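Local coordinates for putative uncharacterized protein (Burkholderia ambifaria, PDB 3W21) that probably acts as a 2-oxoglutarate-dependent dioxygenase of the prolyl 4-hydroxylase type, and is seen here with zinc and 2-oxoglutarate bound in its active site, at residues A[197-202]-A[241-246]; A[8-13]-A[37-42]. All coordinates share one frame; numbering follows the deposited sequence.

From the N terminus, interaction 2 forms first: strand 4-10 runs out, strand 17-22 and helix 23-31 follow, and the chain returns as strand 37-41 to close a loop of 23 residues. Interaction 1 comes later, when the loop at 241-246, which opens with a type I turn, meets the loop at 197-202 and closes a loop of 38 residues holding helix 203-214 and strands 227-230 and 236-241. The two loops follow in series, neither nesting nor crossing. Strand 236-241 joins them, since it pairs with strand 37-41 and then leads into the loop at 241-246. Phe12, beyond strand 4-10, packs against Asp197 and Asn244, so the contacts touch although their centres lie about 17 Å apart.

Interaction 1 (A[197-202]-A[241-246]); sequences DNRPES and QSKNLH. With ZN (zinc ion), chain C; AKG (2-oxoglutaric acid), chain D.
Arg199 and Lys243 cross at about a right angle, and Lys243 CB sits 3.8 Å above the guanidinium plane of Arg199, over its centre. The side-chain amides of Gln241 and Asn244 come up at the guanidinium edge, while Arg199 NH1 is hydrogen-bonded to Pro175 O. Beneath this, the backbones are joined by a nearly straight bond from Leu245 N to Asn198 O (2.8 Å, 174° at the hydrogen), and a CA-H...O contact runs from Arg199 CA to Lys243 O at 3.6 Å. The apolar side is closed by Leu245, whose CD1 touches Pro200 CG at 4.0 Å; Met209 and Leu206 of helix 203-214 pack beyond them.

Lys243 is bent at both outer torsions, and its NZ donates to a water (2.8 Å) that donates to Lys243 O and to Pro200 O, the latter at 2.9 Å. That carbonyl also takes a hydrogen bond from Tyr161, and NZ forms a salt bridge with Asp158, which probably offsets the like charges of Arg199 NH1 and Lys243 NZ, close but not touching.

Further out lies the metal. His246 has CG between its backbone N and carbonyl carbon (chi1 53°), which folds the ring back beside the turn; there ND1 donates to Asn244 O (2.9 Å, 176°), within the ring plane. His246 NE2 binds zinc at 2.1 Å, alongside His155, Asp157 and 2-oxoglutarate. This is the two-histidine, one-carboxylate triad of the 2-oxoglutarate dioxygenases, with zinc probably in the iron position. Because ND1 is the donor, the bond fixes the ring's rotation and leaves NE2 to face the metal; Asn198 O holds the N-H of the Asn244-Leu245 peptide whose oxygen accepts from ND1, and so the 197-202 loop probably helps position the zinc ligand.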
ATOM      1  N   ASP A 197      12.549 -13.457  29.946  1.00 28.75           N
ATOM      2  CA  ASP A 197      13.769 -13.869  29.235  1.00 34.42           C
ATOM      3  C   ASP A 197      13.402 -15.079  28.337  1.00 33.96           C
ATOM      4  O   ASP A 197      13.733 -16.259  28.647  1.00 30.14           O
ATOM      5  CB  ASP A 197      14.894 -14.227  30.243  1.00 33.05           C
ATOM      6  CG  ASP A 197      16.177 -14.677  29.547  1.00 38.72           C
ATOM      7  OD1 ASP A 197      16.387 -14.302  28.374  1.00 33.03           O
ATOM      8  OD2 ASP A 197      16.957 -15.429  30.162  1.00 39.99           O
ATOM      9  N   ASN A 198      12.587 -14.806  27.313  1.00 32.52           N
ATOM     10  CA  ASN A 198      12.106 -15.855  26.387  1.00 32.59           C
ATOM     11  C   ASN A 198      11.838 -15.221  25.056  1.00 30.34           C
ATOM     12  O   ASN A 198      11.057 -14.251  24.966  1.00 28.46           O
ATOM     13  CB  ASN A 198      10.753 -16.398  26.909  1.00 30.67           C
ATOM     14  CG  ASN A 198      10.159 -17.512  26.058  1.00 37.28           C
ATOM     15  OD1 ASN A 198      10.228 -18.705  26.422  1.00 39.94           O
ATOM     16  ND2 ASN A 198       9.511 -17.141  24.981  1.00 29.64           N
ATOM     17  N   ARG A 199      12.372 -15.805  24.001  1.00 25.93           N
ATOM     18  CA  ARG A 199      12.158 -15.186  22.658  1.00 26.03           C
ATOM     19  C   ARG A 199      11.519 -16.186  21.664  1.00 26.32           C
ATOM     20  O   ARG A 199      12.224 -16.955  21.033  1.00 29.25           O
ATOM     21  CB  ARG A 199      13.534 -14.702  22.141  1.00 27.55           C
ATOM     22  CG  ARG A 199      14.312 -13.679  22.931  1.00 28.17           C
ATOM     23  CD  ARG A 199      15.636 -13.390  22.156  1.00 34.80           C
ATOM     24  NE  ARG A 199      15.816 -12.015  22.384  1.00 31.84           N
ATOM     25  CZ  ARG A 199      16.234 -11.012  21.627  1.00 29.77           C
ATOM     26  NH1 ARG A 199      16.748 -11.101  20.388  1.00 28.00           N
ATOM     27  NH2 ARG A 199      16.183  -9.861  22.272  1.00 28.80           N
ATOM     28  N   PRO A 200      10.175 -16.211  21.554  1.00 28.07           N
ATOM     29  CA  PRO A 200       9.528 -17.137  20.594  1.00 31.90           C
ATOM     30  C   PRO A 200      10.131 -17.036  19.194  1.00 31.60           C
ATOM     31  O   PRO A 200      10.540 -15.938  18.757  1.00 30.17           O
ATOM     32  CB  PRO A 200       8.063 -16.662  20.584  1.00 32.11           C
ATOM     33  CG  PRO A 200       7.851 -16.102  21.940  1.00 35.21           C
ATOM     34  CD  PRO A 200       9.179 -15.392  22.258  1.00 27.75           C
ATOM     35  N   GLU A 201      10.238 -18.175  18.507  1.00 30.72           N
ATOM     36  CA  GLU A 201      10.923 -18.218  17.242  1.00 32.46           C
ATOM     37  C   GLU A 201      10.141 -17.792  16.026  1.00 30.30           C
ATOM     38  O   GLU A 201      10.747 -17.655  14.996  1.00 31.61           O
ATOM     39  CB  GLU A 201      11.574 -19.586  17.005  1.00 40.54           C
ATOM     40  CG  GLU A 201      12.825 -19.743  17.848  1.00 51.29           C
ATOM     41  CD  GLU A 201      13.135 -21.187  18.219  1.00 64.85           C
ATOM     42  OE1 GLU A 201      12.281 -22.075  17.987  1.00 74.71           O
ATOM     43  OE2 GLU A 201      14.244 -21.430  18.745  1.00 66.99           O
ATOM     44  N   SER A 202       8.819 -17.556  16.112  1.00 29.87           N
ATOM     45  CA  SER A 202       8.077 -17.255  14.893  1.00 30.51           C
ATOM     46  C   SER A 202       6.679 -16.958  15.319  1.00 33.31           C
ATOM     47  O   SER A 202       6.350 -17.098  16.497  1.00 29.38           O
ATOM     48  CB  SER A 202       7.996 -18.517  13.995  1.00 37.56           C
ATOM     49  OG  SER A 202       7.195 -19.489  14.665  1.00 33.41           O
ATOM     50  N   GLN A 241      14.040  -4.542  24.002  1.00 25.74           N
ATOM     51  CA  GLN A 241      14.267  -5.471  22.893  1.00 24.51           C
ATOM     52  C   GLN A 241      12.914  -6.216  22.725  1.00 22.34           C
ATOM     53  O   GLN A 241      12.486  -6.992  23.623  1.00 27.82           O
ATOM     54  CB  GLN A 241      15.379  -6.445  23.262  1.00 23.82           C
ATOM     55  CG  GLN A 241      16.729  -5.734  23.357  1.00 24.19           C
ATOM     56  CD  GLN A 241      17.944  -6.666  23.263  1.00 26.21           C
ATOM     57  OE1 GLN A 241      18.958  -6.469  23.965  1.00 29.20           O
ATOM     58  NE2 GLN A 241      17.831  -7.713  22.470  1.00 23.12           N
ATOM     59  N   SER A 242      12.204  -5.906  21.655  1.00 22.93           N
ATOM     60  CA  SER A 242      10.789  -6.332  21.510  1.00 22.47           C
ATOM     61  C   SER A 242      10.651  -7.816  21.102  1.00 23.57           C
ATOM     62  O   SER A 242       9.531  -8.359  21.110  1.00 23.52           O
ATOM     63  CB  SER A 242      10.064  -5.423  20.507  1.00 23.57           C
ATOM     64  OG  SER A 242      10.674  -5.615  19.197  1.00 25.15           O
ATOM     65  N   LYS A 243      11.748  -8.480  20.771  1.00 23.02           N
ATOM     66  CA  LYS A 243      11.693  -9.947  20.545  1.00 23.46           C
ATOM     67  C   LYS A 243      11.500 -10.777  21.856  1.00 24.54           C
ATOM     68  O   LYS A 243      11.053 -11.900  21.789  1.00 25.23           O
ATOM     69  CB  LYS A 243      12.933 -10.398  19.782  1.00 23.66           C
ATOM     70  CG  LYS A 243      12.785 -10.079  18.287  1.00 24.32           C
ATOM     71  CD  LYS A 243      14.010 -10.591  17.499  1.00 23.20           C
ATOM     72  CE  LYS A 243      14.202 -12.069  17.558  1.00 25.91           C
ATOM     73  NZ  LYS A 243      12.970 -12.880  17.288  1.00 27.06           N
ATOM     74  N   ASN A 244      11.810 -10.204  23.020  1.00 25.31           N
ATOM     75  CA  ASN A 244      11.510 -10.854  24.300  1.00 29.34           C
ATOM     76  C   ASN A 244      10.043 -10.813  24.573  1.00 28.05           C
ATOM     77  O   ASN A 244       9.442  -9.775  24.431  1.00 25.16           O
ATOM     78  CB  ASN A 244      12.266 -10.158  25.414  1.00 28.10           C
ATOM     79  CG  ASN A 244      13.725 -10.544  25.376  1.00 28.67           C
ATOM     80  OD1 ASN A 244      14.133 -11.523  25.962  1.00 39.53           O
ATOM     81  ND2 ASN A 244      14.456  -9.862  24.641  1.00 31.54           N
ATOM     82  N   LEU A 245       9.451 -11.945  24.940  1.00 32.45           N
ATOM     83  CA  LEU A 245       8.001 -11.918  25.298  1.00 31.55           C
ATOM     84  C   LEU A 245       7.715 -10.826  26.340  1.00 30.82           C
ATOM     85  O   LEU A 245       8.504 -10.587  27.241  1.00 31.37           O
ATOM     86  CB  LEU A 245       7.614 -13.265  25.882  1.00 33.68           C
ATOM     87  CG  LEU A 245       6.183 -13.653  25.855  1.00 34.28           C
ATOM     88  CD1 LEU A 245       5.748 -13.687  24.403  1.00 37.24           C
ATOM     89  CD2 LEU A 245       6.208 -15.082  26.391  1.00 40.53           C
ATOM     90  N   HIS A 246       6.623 -10.096  26.160  1.00 30.91           N
ATOM     91  CA  HIS A 246       6.232  -9.094  27.148  1.00 32.44           C
ATOM     92  C   HIS A 246       4.732  -8.938  27.141  1.00 33.64           C
ATOM     93  O   HIS A 246       4.056  -9.384  26.202  1.00 31.89           O
ATOM     94  CB  HIS A 246       6.889  -7.732  26.865  1.00 27.25           C
ATOM     95  CG  HIS A 246       6.673  -7.235  25.465  1.00 26.89           C
ATOM     96  ND1 HIS A 246       7.388  -7.693  24.417  1.00 26.87           N
ATOM     97  CD2 HIS A 246       5.817  -6.285  24.965  1.00 27.99           C
ATOM     98  CE1 HIS A 246       6.991  -7.066  23.286  1.00 29.72           C
ATOM     99  NE2 HIS A 246       6.013  -6.216  23.617  1.00 29.98           N
TER
HETATM  100 ZN    ZN C 301       5.017  -5.201  22.048  0.50 33.01          ZN
HETATM  101  C1  AKG D 302       4.908  -2.420  22.428  1.00 59.94           C
HETATM  102  O1  AKG D 302       5.133  -3.321  21.577  1.00 61.09           O
HETATM  103  O2  AKG D 302       5.564  -1.341  22.470  1.00 47.17           O
HETATM  104  C2  AKG D 302       3.840  -2.693  23.414  1.00 65.41           C
HETATM  105  O5  AKG D 302       3.649  -3.830  23.838  1.00 61.69           O
HETATM  106  C3  AKG D 302       2.952  -1.575  23.900  1.00 64.06           C
HETATM  107  C4  AKG D 302       3.700  -0.684  24.894  1.00 61.49           C
HETATM  108  C5  AKG D 302       2.740   0.388  25.360  1.00 63.92           C
HETATM  109  O3  AKG D 302       2.500   0.404  26.586  1.00 68.88           O
HETATM  110  O4  AKG D 302       2.209   1.197  24.537  1.00 57.86           O
HETATM  111  O   HOH W   1      11.361 -13.299  19.521  1.00 29.31           O

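Interaction 2 (A[8-13]-A[37-42]); sequences QLMRFG and AIVMDI
Leu9 and Ile38 lie side by side on one face of an antiparallel strand pair, with Leu9 CD1 against Ile38 CD1 at 3.9 Å. The pair belongs to the large sheet of a jelly-roll, or double-stranded beta-helix, fold, as in other 2-oxoglutarate dioxygenases: strand 4-10 lies between strands 17-22 and 37-41, and strand 37-41 is flanked on its other edge by strand 236-241. The axes of segments 8-10 and 37-41 make an angle of 169°.

On this face the two branched side chains point the same way, forming a ridge; helix 23-31 covers Ile38 through Ala26, while Leu9 packs on Ala35 of the loop before strand 37-41. Leu9 has CG anti to its own N (chi1 -170°), which brings CG and the CD1 branch against Ile38 CG1 and CD1.

The opposite face has a different relief. Ala37, small, makes a low place between Met10 and Val39, and Met10, modelled as selenomethionine and bent at its two outer torsions, curls its methyl into it. Met10 CE rests 3.6 Å from Ala37 CB and 3.8 Å from Val39 CG2, and lies over the Ala37 carbonyl, whose oxygen is so near that the methyl's exact position is doubtful. Val39 in turn leans on Gln236 and Thr238 of the next strand. Gln8 lies on the same face, but its side chain bends away from strand 37-41.

Backbone bonds knit the register: Gln8 and Val39 form a hydrogen-bonded pair, with Gln8 N to Val39 O at 2.8 Å and Val39 N to Gln8 O at 3.0 Å, and Met10 N donates to Ala37 O at 2.9 Å. Gln8 O also takes a CA-H...O contact from Ile38 CA at 3.3 Å.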
ATOM      1  N   GLN A   8      17.276   4.447  33.751  1.00 32.97           N
ATOM      2  CA  GLN A   8      17.465   3.185  34.470  1.00 33.03           C
ATOM      3  C   GLN A   8      17.726   2.114  33.416  1.00 34.52           C
ATOM      4  O   GLN A   8      16.926   1.889  32.510  1.00 30.69           O
ATOM      5  CB  GLN A   8      16.248   2.788  35.323  1.00 39.75           C
ATOM      6  CG  GLN A   8      15.934   3.754  36.481  1.00 43.45           C
ATOM      7  CD  GLN A   8      17.109   3.916  37.509  1.00 52.39           C
ATOM      8  OE1 GLN A   8      17.738   2.938  37.918  1.00 47.11           O
ATOM      9  NE2 GLN A   8      17.357   5.158  37.958  1.00 52.42           N
ATOM     10  N   LEU A   9      18.846   1.435  33.526  1.00 33.22           N
ATOM     11  CA  LEU A   9      19.157   0.387  32.573  1.00 34.77           C
ATOM     12  C   LEU A   9      18.985  -0.971  33.267  1.00 36.70           C
ATOM     13  O   LEU A   9      19.638  -1.208  34.298  1.00 31.67           O
ATOM     14  CB  LEU A   9      20.587   0.637  32.067  1.00 40.17           C
ATOM     15  CG  LEU A   9      21.174  -0.119  30.915  1.00 43.93           C
ATOM     16  CD1 LEU A   9      22.161   0.782  30.170  1.00 45.24           C
ATOM     17  CD2 LEU A   9      21.845  -1.409  31.373  1.00 49.10           C
HETATM   18  N   MSE A  10      18.134  -1.848  32.700  1.00 30.93           N
HETATM   19  CA  MSE A  10      17.780  -3.139  33.279  1.00 31.64           C
HETATM   20  C   MSE A  10      18.341  -4.240  32.429  1.00 30.55           C
HETATM   21  O   MSE A  10      18.202  -4.264  31.185  1.00 27.04           O
HETATM   22  CB  MSE A  10      16.261  -3.357  33.384  1.00 29.18           C
HETATM   23  CG  MSE A  10      15.524  -2.745  34.586  1.00 42.78           C
HETATM   24 SE   MSE A  10      15.179  -0.858  34.218  1.00 55.97          SE
HETATM   25  CE  MSE A  10      14.682  -0.779  32.349  1.00 49.56           C
ATOM     26  N   ARG A  11      18.954  -5.212  33.094  1.00 32.26           N
ATOM     27  CA  ARG A  11      19.336  -6.501  32.470  1.00 32.05           C
ATOM     28  C   ARG A  11      18.777  -7.574  33.343  1.00 30.00           C
ATOM     29  O   ARG A  11      18.782  -7.410  34.581  1.00 32.96           O
ATOM     30  CB  ARG A  11      20.843  -6.712  32.472  1.00 35.61           C
ATOM     31  CG  ARG A  11      21.704  -5.881  31.545  1.00 51.50           C
ATOM     32  CD  ARG A  11      22.610  -6.795  30.688  1.00 54.32           C
ATOM     33  NE  ARG A  11      22.160  -6.808  29.271  1.00 61.87           N
ATOM     34  CZ  ARG A  11      21.393  -7.746  28.717  1.00 52.13           C
ATOM     35  NH1 ARG A  11      21.022  -8.767  29.488  1.00 45.37           N
ATOM     36  NH2 ARG A  11      20.983  -7.644  27.411  1.00 39.62           N
ATOM     37  N   PHE A  12      18.292  -8.678  32.749  1.00 30.60           N
ATOM     38  CA  PHE A  12      17.665  -9.767  33.506  1.00 33.79           C
ATOM     39  C   PHE A  12      18.574 -10.204  34.647  1.00 39.46           C
ATOM     40  O   PHE A  12      19.776 -10.368  34.452  1.00 38.03           O
ATOM     41  CB  PHE A  12      17.438 -11.026  32.644  1.00 29.21           C
ATOM     42  CG  PHE A  12      16.359 -10.843  31.626  1.00 31.02           C
ATOM     43  CD1 PHE A  12      15.001 -10.705  32.032  1.00 29.37           C
ATOM     44  CD2 PHE A  12      16.675 -10.759  30.281  1.00 31.97           C
ATOM     45  CE1 PHE A  12      14.028 -10.499  31.081  1.00 28.05           C
ATOM     46  CE2 PHE A  12      15.672 -10.489  29.329  1.00 29.91           C
ATOM     47  CZ  PHE A  12      14.359 -10.371  29.737  1.00 26.88           C
ATOM     48  N   GLY A  13      17.960 -10.433  35.796  1.00 35.78           N
ATOM     49  CA  GLY A  13      18.627 -10.982  36.985  1.00 41.00           C
ATOM     50  C   GLY A  13      19.609 -10.065  37.690  1.00 41.32           C
ATOM     51  O   GLY A  13      20.374 -10.530  38.536  1.00 42.30           O
ATOM     52  N   ALA A  37      16.125  -3.548  28.666  1.00 22.83           N
ATOM     53  CA  ALA A  37      15.155  -2.476  28.683  1.00 23.50           C
ATOM     54  C   ALA A  37      15.802  -1.249  29.326  1.00 27.35           C
ATOM     55  O   ALA A  37      16.645  -1.392  30.234  1.00 26.98           O
ATOM     56  CB  ALA A  37      13.944  -2.899  29.493  1.00 24.79           C
ATOM     57  N   ILE A  38      15.456  -0.059  28.839  1.00 29.16           N
ATOM     58  CA  ILE A  38      15.934   1.199  29.490  1.00 28.36           C
ATOM     59  C   ILE A  38      14.756   2.154  29.684  1.00 29.53           C
ATOM     60  O   ILE A  38      13.972   2.327  28.774  1.00 29.13           O
ATOM     61  CB  ILE A  38      17.002   1.884  28.654  1.00 29.42           C
ATOM     62  CG1 ILE A  38      18.205   0.945  28.503  1.00 29.37           C
ATOM     63  CG2 ILE A  38      17.425   3.241  29.288  1.00 30.12           C
ATOM     64  CD1 ILE A  38      19.296   1.529  27.643  1.00 32.50           C
ATOM     65  N   VAL A  39      14.598   2.708  30.886  1.00 27.14           N
ATOM     66  CA  VAL A  39      13.482   3.627  31.172  1.00 28.63           C
ATOM     67  C   VAL A  39      14.100   4.995  31.475  1.00 32.47           C
ATOM     68  O   VAL A  39      14.976   5.080  32.340  1.00 29.64           O
ATOM     69  CB  VAL A  39      12.602   3.080  32.347  1.00 30.36           C
ATOM     70  CG1 VAL A  39      11.465   4.055  32.751  1.00 30.91           C
ATOM     71  CG2 VAL A  39      11.969   1.797  31.916  1.00 27.87           C
HETATM   72  N   MSE A  40      13.693   6.014  30.722  1.00 30.01           N
HETATM   73  CA  MSE A  40      14.333   7.352  30.766  1.00 31.79           C
HETATM   74  C   MSE A  40      13.272   8.393  31.054  1.00 35.20           C
HETATM   75  O   MSE A  40      12.133   8.311  30.529  1.00 35.34           O
HETATM   76  CB  MSE A  40      14.923   7.645  29.370  1.00 31.33           C
HETATM   77  CG  MSE A  40      15.836   6.553  28.778  1.00 33.83           C
HETATM   78 SE   MSE A  40      16.523   7.101  26.992  1.00 32.87          SE
HETATM   79  CE  MSE A  40      17.711   8.605  27.569  1.00 31.49           C
ATOM     80  N   ASP A  41      13.634   9.400  31.843  1.00 34.15           N
ATOM     81  CA  ASP A  41      12.712  10.445  32.190  1.00 33.08           C
ATOM     82  C   ASP A  41      12.801  11.577  31.184  1.00 34.11           C
ATOM     83  O   ASP A  41      13.724  12.383  31.221  1.00 29.32           O
ATOM     84  CB  ASP A  41      13.103  10.985  33.561  1.00 41.28           C
ATOM     85  CG  ASP A  41      12.891   9.986  34.655  1.00 41.46           C
ATOM     86  OD1 ASP A  41      12.422   8.863  34.383  1.00 43.23           O
ATOM     87  OD2 ASP A  41      13.216  10.326  35.802  1.00 39.44           O
ATOM     88  N   ILE A  42      11.879  11.594  30.221  1.00 34.36           N
ATOM     89  CA  ILE A  42      11.989  12.496  29.109  1.00 34.76           C
ATOM     90  C   ILE A  42      11.227  13.804  29.293  1.00 36.90           C
ATOM     91  O   ILE A  42      11.765  14.872  29.051  1.00 36.08           O
ATOM     92  CB  ILE A  42      11.540  11.818  27.800  1.00 34.90           C
ATOM     93  CG1 ILE A  42      12.283  10.503  27.590  1.00 32.77           C
ATOM     94  CG2 ILE A  42      11.833  12.721  26.636  1.00 31.88           C
ATOM     95  CD1 ILE A  42      13.766  10.676  27.329  1.00 32.47           C
TER